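Local atomic coordinates of MXIH (Shigella flexneri, PDB entry 2CA5), a protein that forms the needle of the type III secretion system, a hollow filament through which virulence proteins probably pass towards the host cell. Residues G28-A33 / Q51-E56; D35-N40 / Q45-Y50. All blocks are in the same frame, centred on the assembly; numbering follows the deposited sequence. Where two conformers were deposited one is given.

Contact 1 of 2, residues G28-A33 / Q51-E56. With NA (sodium ion), chain F.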
ATOM      1  N   GLY A  28      11.437   0.448   0.746  1.00 20.40           N
ATOM      2  CA  GLY A  28      12.600   1.246   0.380  1.00 19.33           C
ATOM      3  C   GLY A  28      12.126   2.629  -0.068  1.00 20.64           C
ATOM      4  O   GLY A  28      12.700   3.638   0.319  1.00 19.55           O
ATOM      5  N   GLU A  29      11.061   2.665  -0.865  1.00 17.42           N
ATOM      6  CA  GLU A  29      10.489   3.928  -1.338  1.00 17.31           C
ATOM      7  C   GLU A  29       9.950   4.732  -0.159  1.00 19.98           C
ATOM      8  O   GLU A  29      10.093   5.956  -0.108  1.00 18.79           O
ATOM      9  CB  GLU A  29       9.362   3.674  -2.343  1.00 19.06           C
ATOM     10  CG  GLU A  29       9.825   3.078  -3.673  1.00 30.44           C
ATOM     11  CD  GLU A  29       8.671   2.770  -4.608  1.00 49.79           C
ATOM     12  OE1 GLU A  29       7.521   3.095  -4.256  1.00 40.46           O
ATOM     13  OE2 GLU A  29       8.912   2.197  -5.691  1.00 48.44           O
ATOM     14  N   LEU A  30       9.359   4.030   0.801  1.00 17.55           N
ATOM     15  CA  LEU A  30       8.837   4.667   2.011  1.00 17.86           C
ATOM     16  C   LEU A  30       9.988   5.267   2.827  1.00 20.31           C
ATOM     17  O   LEU A  30       9.900   6.396   3.313  1.00 19.40           O
ATOM     18  CB  LEU A  30       8.047   3.648   2.843  1.00 18.29           C
ATOM     19  CG  LEU A  30       7.258   4.152   4.058  1.00 23.64           C
ATOM     20  CD1 LEU A  30       6.086   5.010   3.627  1.00 22.27           C
ATOM     21  CD2 LEU A  30       6.775   2.985   4.924  1.00 26.67           C
ATOM     22  N   THR A  31      11.091   4.528   2.940  1.00 16.86           N
ATOM     23  CA  THR A  31      12.256   5.019   3.674  1.00 16.36           C
ATOM     24  C   THR A  31      12.841   6.292   3.053  1.00 18.90           C
ATOM     25  O   THR A  31      13.233   7.216   3.764  1.00 18.58           O
ATOM     26  CB  THR A  31      13.347   3.938   3.818  1.00 23.98           C
ATOM     27  OG1 THR A  31      12.814   2.811   4.518  1.00 24.96           O
ATOM     28  CG2 THR A  31      14.520   4.484   4.597  1.00 22.14           C
ATOM     29  N   LEU A  32      12.913   6.332   1.729  1.00 15.90           N
ATOM     30  CA  LEU A  32      13.457   7.498   1.038  1.00 16.16           C
ATOM     31  C   LEU A  32      12.507   8.690   1.179  1.00 18.23           C
ATOM     32  O   LEU A  32      12.941   9.834   1.290  1.00 17.24           O
ATOM     33  CB  LEU A  32      13.723   7.186  -0.443  1.00 16.86           C
ATOM     34  CG  LEU A  32      14.876   6.206  -0.726  1.00 22.94           C
ATOM     35  CD1 LEU A  32      15.306   6.285  -2.183  1.00 23.96           C
ATOM     36  CD2 LEU A  32      16.059   6.454   0.183  1.00 25.69           C
ATOM     37  N   ALA A  33      11.208   8.418   1.204  1.00 14.62           N
ATOM     38  CA  ALA A  33      10.232   9.496   1.387  1.00 14.41           C
ATOM     39  C   ALA A  33      10.361  10.051   2.809  1.00 17.16           C
ATOM     40  O   ALA A  33      10.267  11.258   3.035  1.00 16.89           O
ATOM     41  CB  ALA A  33       8.819   8.987   1.128  1.00 14.99           C
ATOM     42  N   GLN A  51       2.872  10.518   3.273  1.00 16.46           N
ATOM     43  CA  GLN A  51       1.540  10.016   3.603  1.00 17.25           C
ATOM     44  C   GLN A  51       1.039   9.140   2.471  1.00 20.93           C
ATOM     45  O   GLN A  51       0.477   8.076   2.699  1.00 20.19           O
ATOM     46  CB  GLN A  51       0.544  11.177   3.804  1.00 18.81           C
ATOM     47  CG  GLN A  51       0.719  11.955   5.104  1.00 22.54           C
ATOM     48  CD  GLN A  51      -0.092  13.248   5.140  1.00 34.55           C
ATOM     49  OE1 GLN A  51      -0.509  13.770   4.109  1.00 31.86           O
ATOM     50  NE2 GLN A  51      -0.281  13.788   6.332  1.00 25.76           N
ATOM     51  N   SER A  52       1.203   9.616   1.243  1.00 18.54           N
ATOM     52  CA  SER A  52       0.737   8.863   0.085  1.00 19.10           C
ATOM     53  C   SER A  52       1.475   7.525  -0.037  1.00 22.61           C
ATOM     54  O   SER A  52       0.871   6.481  -0.299  1.00 22.36           O
ATOM     55  CB  SER A  52       0.886   9.699  -1.192  1.00 23.24           C
ATOM     56  OG  SER A  52       0.734   8.897  -2.348  1.00 34.53           O
ATOM     57  N   LYS A  53       2.780   7.539   0.201  1.00 18.16           N
ATOM     58  CA  LYS A  53       3.542   6.298   0.130  1.00 17.79           C
ATOM     59  C   LYS A  53       3.121   5.330   1.236  1.00 21.42           C
ATOM     60  O   LYS A  53       3.017   4.119   1.013  1.00 20.60           O
ATOM     61  CB  LYS A  53       5.045   6.571   0.193  1.00 20.14           C
ATOM     62  CG  LYS A  53       5.900   5.338  -0.015  1.00 27.16           C
ATOM     63  CD  LYS A  53       5.652   4.689  -1.377  1.00 30.60           C
ATOM     64  CE  LYS A  53       5.970   5.637  -2.525  1.00 36.69           C
ATOM     65  NZ  LYS A  53       5.879   4.948  -3.850  1.00 41.13           N
ATOM     66  N   LEU A  54       2.871   5.856   2.430  1.00 17.97           N
ATOM     67  CA  LEU A  54       2.467   4.999   3.537  1.00 18.40           C
ATOM     68  C   LEU A  54       1.098   4.376   3.225  1.00 25.15           C
ATOM     69  O   LEU A  54       0.881   3.188   3.460  1.00 25.39           O
ATOM     70  CB  LEU A  54       2.433   5.774   4.857  1.00 18.27           C
ATOM     71  CG  LEU A  54       1.994   4.969   6.079  1.00 22.92           C
ATOM     72  CD1 LEU A  54       3.012   3.852   6.369  1.00 22.88           C
ATOM     73  CD2 LEU A  54       1.831   5.896   7.293  1.00 23.69           C
ATOM     74  N   SER A  55       0.189   5.166   2.660  1.00 22.86           N
ATOM     75  CA  SER A  55      -1.134   4.649   2.294  1.00 23.50           C
ATOM     76  C   SER A  55      -0.991   3.567   1.226  1.00 28.58           C
ATOM     77  O   SER A  55      -1.648   2.532   1.285  1.00 27.76           O
ATOM     78  CB  SER A  55      -2.036   5.773   1.773  0.65 27.11           C
ATOM     79  OG  SER A  55      -2.221   6.775   2.760  0.65 37.71           O
ATOM     80  N   GLU A  56      -0.114   3.809   0.258  1.00 26.90           N
ATOM     81  CA  GLU A  56       0.153   2.839  -0.798  1.00 27.97           C
ATOM     82  C   GLU A  56       0.567   1.480  -0.235  1.00 35.21           C
ATOM     83  O   GLU A  56       0.212   0.437  -0.783  1.00 34.68           O
ATOM     84  CB  GLU A  56       1.237   3.363  -1.737  1.00 29.17           C
ATOM     85  CG  GLU A  56       1.492   2.489  -2.936  1.00 39.64           C
ATOM     86  CD  GLU A  56       2.348   3.178  -3.974  1.00 58.34           C
ATOM     87  OE1 GLU A  56       2.529   4.414  -3.876  1.00 40.63           O
ATOM     88  OE2 GLU A  56       2.839   2.484  -4.888  1.00 57.08           O
TER
HETATM   89 NA    NA F 200       4.854   2.906  -6.471  1.00 51.26          NA

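Contact 2 of 2, residues D35-N40 / Q45-Y50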
ATOM      1  N   ASP A  35      13.067  10.028   4.573  1.00 15.67           N
ATOM      2  CA  ASP A  35      14.345  10.724   4.584  1.00 15.55           C
ATOM      3  C   ASP A  35      14.216  12.160   4.083  1.00 18.27           C
ATOM      4  O   ASP A  35      14.778  13.087   4.667  1.00 17.38           O
ATOM      5  CB  ASP A  35      15.353   9.953   3.727  1.00 18.21           C
ATOM      6  CG  ASP A  35      16.738  10.564   3.760  1.00 31.36           C
ATOM      7  OD1 ASP A  35      17.403  10.475   4.816  1.00 31.43           O
ATOM      8  OD2 ASP A  35      17.156  11.131   2.728  1.00 37.74           O
ATOM      9  N   LYS A  36      13.473  12.350   3.000  1.00 15.07           N
ATOM     10  CA  LYS A  36      13.291  13.693   2.455  1.00 15.49           C
ATOM     11  C   LYS A  36      12.535  14.574   3.439  1.00 18.53           C
ATOM     12  O   LYS A  36      12.883  15.733   3.658  1.00 17.83           O
ATOM     13  CB  LYS A  36      12.545  13.643   1.116  1.00 18.29           C
ATOM     14  CG  LYS A  36      13.360  13.011  -0.003  1.00 30.96           C
ATOM     15  CD  LYS A  36      12.669  13.149  -1.345  1.00 41.94           C
ATOM     16  CE  LYS A  36      13.512  12.509  -2.439  1.00 56.96           C
ATOM     17  NZ  LYS A  36      13.930  11.125  -2.067  1.00 66.97           N
ATOM     18  N   LEU A  37      11.498  14.005   4.034  1.00 15.24           N
ATOM     19  CA  LEU A  37      10.672  14.722   5.007  1.00 14.95           C
ATOM     20  C   LEU A  37      11.510  15.069   6.248  1.00 18.89           C
ATOM     21  O   LEU A  37      11.374  16.149   6.825  1.00 18.30           O
ATOM     22  CB  LEU A  37       9.499  13.818   5.427  1.00 14.53           C
ATOM     23  CG  LEU A  37       8.580  14.337   6.544  1.00 18.42           C
ATOM     24  CD1 LEU A  37       8.000  15.693   6.163  1.00 18.18           C
ATOM     25  CD2 LEU A  37       7.466  13.324   6.834  1.00 17.45           C
ATOM     26  N   ALA A  38      12.325  14.114   6.687  1.00 15.17           N
ATOM     27  CA  ALA A  38      13.147  14.286   7.889  1.00 15.31           C
ATOM     28  C   ALA A  38      14.128  15.446   7.751  1.00 18.27           C
ATOM     29  O   ALA A  38      14.448  16.119   8.728  1.00 17.23           O
ATOM     30  CB  ALA A  38      13.904  12.986   8.207  1.00 15.95           C
ATOM     31  N   LYS A  39      14.616  15.670   6.535  1.00 15.71           N
ATOM     32  CA  LYS A  39      15.565  16.762   6.292  1.00 16.67           C
ATOM     33  C   LYS A  39      14.885  18.120   6.108  1.00 22.38           C
ATOM     34  O   LYS A  39      15.501  19.159   6.347  1.00 23.17           O
ATOM     35  CB  LYS A  39      16.429  16.467   5.069  1.00 18.54           C
ATOM     36  CG  LYS A  39      17.475  15.383   5.272  1.00 26.95           C
ATOM     37  CD  LYS A  39      18.034  14.969   3.923  1.00 28.81           C
ATOM     38  CE  LYS A  39      18.901  13.735   4.022  1.00 35.21           C
ATOM     39  NZ  LYS A  39      19.128  13.139   2.667  1.00 36.30           N
ATOM     40  N   ASN A  40      13.630  18.120   5.665  1.00 18.71           N
ATOM     41  CA  ASN A  40      12.910  19.384   5.431  1.00 18.32           C
ATOM     42  C   ASN A  40      11.461  19.255   5.856  1.00 20.12           C
ATOM     43  O   ASN A  40      10.560  19.302   5.023  1.00 18.98           O
ATOM     44  CB  ASN A  40      12.945  19.739   3.939  1.00 20.20           C
ATOM     45  CG  ASN A  40      14.305  20.234   3.484  1.00 47.38           C
ATOM     46  OD1 ASN A  40      14.653  21.400   3.675  1.00 49.20           O
ATOM     47  ND2 ASN A  40      15.062  19.359   2.836  1.00 36.68           N
ATOM     48  N   GLN A  45       4.702  19.452   0.887  1.00 16.95           N
ATOM     49  CA  GLN A  45       4.622  18.512  -0.225  1.00 15.82           C
ATOM     50  C   GLN A  45       5.311  17.191   0.133  1.00 18.06           C
ATOM     51  O   GLN A  45       4.837  16.114  -0.226  1.00 16.56           O
ATOM     52  CB  GLN A  45       5.225  19.116  -1.496  1.00 16.75           C
ATOM     53  CG  GLN A  45       5.358  18.116  -2.640  1.00 22.75           C
ATOM     54  CD  GLN A  45       4.017  17.605  -3.121  1.00 33.24           C
ATOM     55  OE1 GLN A  45       2.979  18.177  -2.805  1.00 30.95           O
ATOM     56  NE2 GLN A  45       4.034  16.544  -3.914  1.00 27.80           N
ATOM     57  N   LEU A  46       6.416  17.278   0.864  1.00 15.76           N
ATOM     58  CA  LEU A  46       7.152  16.074   1.294  1.00 15.35           C
ATOM     59  C   LEU A  46       6.338  15.284   2.313  1.00 18.05           C
ATOM     60  O   LEU A  46       6.409  14.054   2.364  1.00 16.34           O
ATOM     61  CB  LEU A  46       8.505  16.457   1.895  1.00 15.76           C
ATOM     62  CG  LEU A  46       9.491  17.154   0.960  1.00 20.64           C
ATOM     63  CD1 LEU A  46      10.810  17.388   1.696  1.00 21.16           C
ATOM     64  CD2 LEU A  46       9.714  16.332  -0.321  1.00 22.20           C
ATOM     65  N   LEU A  47       5.549  15.993   3.117  1.00 15.54           N
ATOM     66  CA  LEU A  47       4.673  15.325   4.075  1.00 15.19           C
ATOM     67  C   LEU A  47       3.600  14.551   3.297  1.00 19.34           C
ATOM     68  O   LEU A  47       3.339  13.374   3.567  1.00 18.26           O
ATOM     69  CB  LEU A  47       4.003  16.346   5.010  1.00 15.04           C
ATOM     70  CG  LEU A  47       3.025  15.735   6.029  1.00 18.96           C
ATOM     71  CD1 LEU A  47       3.751  14.768   6.962  1.00 18.46           C
ATOM     72  CD2 LEU A  47       2.251  16.788   6.836  1.00 18.98           C
ATOM     73  N   ALA A  48       2.987  15.216   2.321  1.00 16.90           N
ATOM     74  CA  ALA A  48       1.937  14.592   1.514  1.00 16.56           C
ATOM     75  C   ALA A  48       2.477  13.381   0.772  1.00 19.22           C
ATOM     76  O   ALA A  48       1.791  12.380   0.628  1.00 18.72           O
ATOM     77  CB  ALA A  48       1.344  15.599   0.520  1.00 17.56           C
ATOM     78  N   GLU A  49       3.705  13.481   0.276  1.00 16.33           N
ATOM     79  CA  GLU A  49       4.307  12.366  -0.440  1.00 15.99           C
ATOM     80  C   GLU A  49       4.557  11.178   0.491  1.00 18.70           C
ATOM     81  O   GLU A  49       4.382  10.027   0.097  1.00 18.26           O
ATOM     82  CB  GLU A  49       5.598  12.797  -1.143  1.00 17.37           C
ATOM     83  CG  GLU A  49       5.338  13.538  -2.462  1.00 26.94           C
ATOM     84  CD  GLU A  49       6.602  14.085  -3.102  1.00 42.26           C
ATOM     85  OE1 GLU A  49       7.717  13.724  -2.661  1.00 33.55           O
ATOM     86  OE2 GLU A  49       6.477  14.885  -4.052  1.00 38.12           O
ATOM     87  N   TYR A  50       4.982  11.453   1.721  1.00 14.95           N
ATOM     88  CA  TYR A  50       5.219  10.369   2.669  1.00 14.63           C
ATOM     89  C   TYR A  50       3.893   9.701   3.036  1.00 18.97           C
ATOM     90  O   TYR A  50       3.790   8.472   3.066  1.00 18.77           O
ATOM     91  CB  TYR A  50       5.952  10.848   3.932  1.00 14.85           C
ATOM     92  CG  TYR A  50       6.115   9.723   4.933  1.00 15.32           C
ATOM     93  CD1 TYR A  50       7.007   8.692   4.695  1.00 16.22           C
ATOM     94  CD2 TYR A  50       5.254   9.608   6.026  1.00 16.22           C
ATOM     95  CE1 TYR A  50       7.106   7.625   5.558  1.00 16.47           C
ATOM     96  CE2 TYR A  50       5.333   8.518   6.894  1.00 16.01           C
ATOM     97  CZ  TYR A  50       6.262   7.534   6.647  1.00 19.65           C
ATOM     98  OH  TYR A  50       6.356   6.447   7.479  1.00 17.85           O
TER

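Contact 1 of 2, residues G28-A33 / Q51-E56
Lys53 lies opposite Leu30 and Glu29 in the antiparallel helical hairpin of this needle protein, in which helix 22-39 packs against helix 44-79; the axes of the two segments approach to 9.4 Å at 161°. Its CG is anti to the backbone N (chi1 -174°), which sends the chain towards helix 22-39, and bends at the next two torsions turn it along the groove between the helices. A lysine suits this place because its methylenes can pack on Leu30 and Glu29 while the ammonium at the end meets carboxylates. The CG methylene lies 3.6 Å from Leu30 CA, and further out CE runs past Glu29 CB. The ammonium NZ then forms a salt bridge with Glu29 OE1 at 2.5 Å, a very short value whose exact length deserves caution. NZ comes from the anti side of that oxygen, tilted 31° from the carboxylate plane, and the two side chains cross nearly at right angles. At Leu54 the methyl CD1 of Leu30 lies against backbone and CB, 3.5 Å from Leu54 N and 3.9 Å from Leu54 CB, on the side away from the charges. Glu56, about a turn after Lys53 on the same helix face, completes the salt-bridge network through a weak bond of 3.4 Å from Lys53 NZ to its OE1. The ammonium between two carboxylates probably eases their mutual repulsion. The other oxygen, Glu56 OE2, binds the sodium ion at 2.6 Å.

Contact 2 of 2, residues D35-N40 / Q45-Y50
The carbonyl oxygen of Lys36 is gripped by two amides of its own helix, Asn40 N at 3.2 Å and, weakly, Lys39 N, while the methyl Leu46 CD1 of the facing helix lies 3.3 Å from it. This is where helix 22-39 ends: Asn40 is the first residue to leave helical backbone angles, and its CB also touches this methyl, at 3.9 Å. Leu46 can fill this place because its CG is anti to its own carbonyl carbon (chi1 -63°) and the extended second torsion (-177°) carries CD1 to the end of helix 22-39; CD2 touches more loosely the CB of Lys36, whose long chain then leads its charge away. These contacts close the end of an antiparallel helical hairpin next to its interhelical turn, the axes of the short segments lying 8.9 Å apart at 151°. On helix 22-39, next to Lys36, Leu37 presents its two methyls. Its CD1 sits over the backbone of Leu47, 3.9 Å from Leu47 N, whereas CD2 reaches Leu47 CD1 at 4.0 Å and Tyr50 CB at 4.1 Å. Leucine fits here because its two branches can serve a backbone and two side chains at once. On the side of helix 22-39 turned from the contact, Lys39 NZ forms a salt bridge with Asp35 OD2 at 2.8 Å. Within the second segment, Gln45 NE2 donates to Glu49 OE2.

Both contacts join the same two helices, 22-39 and 44-79, and their centres lie 10 Å apart along one hairpin. Contact 2 is nested inside the loop closed by contact 1: residues 35-40 and 45-50 flank the turn, while 28-33 and 51-56 pair further from it. The two meet at Tyr50, whose ring atom CE1 lies 3.4 Å from Leu30 CD1 and whose CD1 is 4.0 Å from Ala33 CB, making the leucine-lined seam continuous. Contact 1 adds an interhelical salt bridge, near the sodium ion, to its leucine packing; contact 2 joins the helices by apolar contacts. Together they hold the shorter helix 22-39 against the first part of the much longer helix 44-79, whose remainder extends past the hairpin.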